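Local coordinates for glutathione S-transferase family protein (Pseudomonas putida, PDB 3LXZ), which probably catalyses the conjugation of reduced glutathione to a wide range of hydrophobic electrophiles, as a member of the glutathione S-transferase superfamily, at residues L157-S162 with P183-L188. Numbering follows the deposited sequence.
Sequences LMFCFS and PQAKAL
F159 reaches across to the first turns of helix 183-193 and lays its ring against L188. In a CH-pi contact, L188 CD2 sits 3.9 Å from the centroid of the F159 ring, 16° off its normal. The L188 branch point CG comes still nearer, 3.6 Å from F159 CE2, so CG and CD2 lie over the same face, CG toward its CE2 side; a branched aliphatic residue suits a flat aromatic face. With its CG anti to the backbone N (chi1 172°), the phenylalanine sends the ring toward helix 183-193, where the nearest CA atoms, of F159 and A185, are 8.9 Å apart.

At the far edge the ring meets A185: CE1 of F159 packs on its CB at 3.9 Å, and CZ of F159 points to the A185 carbonyl O at 3.4 Å, near the ring plane, where the weakly positive aromatic rim suits an oxygen. Alanine's short side chain allows this close approach. An alanine in place of F159 would probably leave L188 without its aromatic platform and open a gap between the helices.

No hydrogen bond links the two segments. The contact is buried within the helical C-terminal domain; the other side of helix 154-174 meets helix 84-106 through M158 and helix 12-23 of the thioredoxin-like domain through L157.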
loop_
_atom_site.group_PDB
_atom_site.type_symbol
_atom_site.label_atom_id
_atom_site.label_comp_id
_atom_site.label_asym_id
_atom_site.label_seq_id
_atom_site.Cartn_x
_atom_site.Cartn_y
_atom_site.Cartn_z
ATOM N N LEU A 157 3.485 7.784 12.707
ATOM C CA LEU A 157 2.710 6.686 13.247
ATOM C C LEU A 157 3.094 5.360 12.587
ATOM O O LEU A 157 3.352 4.370 13.277
ATOM C CB LEU A 157 1.197 6.963 13.150
ATOM C CG LEU A 157 0.718 8.368 13.595
ATOM C CD1 LEU A 157 -0.814 8.535 13.422
ATOM C CD2 LEU A 157 1.172 8.684 15.030
HETATM N N MSE A 158 3.151 5.321 11.253
HETATM C CA MSE A 158 3.588 4.090 10.584
HETATM C C MSE A 158 5.042 3.770 10.955
HETATM O O MSE A 158 5.392 2.606 11.172
HETATM C CB MSE A 158 3.431 4.268 9.064
HETATM C CG MSE A 158 3.884 3.122 8.196
HETATM SE SE MSE A 158 2.774 1.534 8.302
HETATM C CE MSE A 158 0.989 2.174 7.809
ATOM N N PHE A 159 5.892 4.784 11.029
ATOM C CA PHE A 159 7.282 4.579 11.480
ATOM C C PHE A 159 7.369 3.952 12.878
ATOM O O PHE A 159 8.034 2.968 13.083
ATOM C CB PHE A 159 8.019 5.914 11.485
ATOM C CG PHE A 159 9.407 5.857 12.113
ATOM C CD1 PHE A 159 10.527 5.612 11.316
ATOM C CD2 PHE A 159 9.583 6.057 13.482
ATOM C CE1 PHE A 159 11.814 5.549 11.869
ATOM C CE2 PHE A 159 10.875 6.027 14.050
ATOM C CZ PHE A 159 11.976 5.744 13.250
ATOM N N CYS A 160 6.686 4.529 13.855
ATOM C CA CYS A 160 7.012 4.137 15.206
ATOM C C CYS A 160 6.455 2.756 15.571
ATOM O O CYS A 160 6.985 2.097 16.443
ATOM C CB CYS A 160 6.659 5.234 16.201
ATOM S SG CYS A 160 4.971 5.245 16.581
ATOM N N PHE A 161 5.414 2.294 14.858
ATOM C CA PHE A 161 4.874 0.965 15.088
ATOM C C PHE A 161 5.238 -0.063 14.017
ATOM O O PHE A 161 4.783 -1.218 14.108
ATOM C CB PHE A 161 3.336 1.025 15.253
ATOM C CG PHE A 161 2.883 1.780 16.468
ATOM C CD1 PHE A 161 3.116 1.276 17.753
ATOM C CD2 PHE A 161 2.150 2.964 16.340
ATOM C CE1 PHE A 161 2.647 1.977 18.873
ATOM C CE2 PHE A 161 1.677 3.655 17.462
ATOM C CZ PHE A 161 1.941 3.178 18.715
ATOM N N SER A 162 6.067 0.315 13.041
ATOM C CA SER A 162 6.659 -0.677 12.125
ATOM C C SER A 162 8.147 -0.934 12.430
ATOM O O SER A 162 8.627 -2.087 12.437
ATOM C CB SER A 162 6.562 -0.169 10.675
ATOM O OG SER A 162 5.212 -0.026 10.284
ATOM N N PRO A 183 21.189 6.442 12.899
ATOM C CA PRO A 183 20.945 7.191 14.123
ATOM C C PRO A 183 19.754 8.133 14.079
ATOM O O PRO A 183 19.159 8.380 15.137
ATOM C CB PRO A 183 22.232 8.006 14.302
ATOM C CG PRO A 183 22.909 7.978 12.966
ATOM C CD PRO A 183 22.574 6.634 12.421
ATOM N N GLN A 184 19.454 8.673 12.889
ATOM C CA GLN A 184 18.248 9.497 12.671
ATOM C C GLN A 184 17.006 8.745 13.168
ATOM O O GLN A 184 16.144 9.309 13.864
ATOM C CB GLN A 184 18.016 9.771 11.157
ATOM C CG GLN A 184 19.053 10.603 10.451
ATOM C CD GLN A 184 20.322 9.836 10.049
ATOM O OE1 GLN A 184 20.459 8.628 10.272
ATOM N NE2 GLN A 184 21.274 10.567 9.449
ATOM N N ALA A 185 16.925 7.474 12.780
ATOM C CA ALA A 185 15.760 6.651 13.046
ATOM C C ALA A 185 15.789 6.233 14.514
ATOM O O ALA A 185 14.773 6.213 15.187
ATOM C CB ALA A 185 15.748 5.428 12.115
ATOM N N LYS A 186 16.981 5.988 15.021
ATOM C CA LYS A 186 17.122 5.562 16.418
ATOM C C LYS A 186 16.589 6.664 17.334
ATOM O O LYS A 186 15.800 6.405 18.265
ATOM C CB LYS A 186 18.587 5.191 16.739
ATOM C CG LYS A 186 18.744 4.194 17.881
ATOM C CD LYS A 186 20.226 3.887 18.085
ATOM C CE LYS A 186 20.426 2.553 18.764
ATOM N NZ LYS A 186 19.236 2.179 19.577
ATOM N N ALA A 187 16.952 7.906 17.020
ATOM C CA ALA A 187 16.561 9.051 17.817
ATOM C C ALA A 187 15.054 9.323 17.745
ATOM O O ALA A 187 14.431 9.641 18.743
ATOM C CB ALA A 187 17.355 10.279 17.379
ATOM N N LEU A 188 14.464 9.149 16.559
ATOM C CA LEU A 188 13.028 9.384 16.407
ATOM C C LEU A 188 12.231 8.311 17.174
ATOM O O LEU A 188 11.208 8.623 17.796
ATOM C CB LEU A 188 12.636 9.435 14.904
ATOM C CG LEU A 188 11.126 9.559 14.609
ATOM C CD1 LEU A 188 10.480 10.758 15.323
ATOM C CD2 LEU A 188 10.863 9.694 13.088
#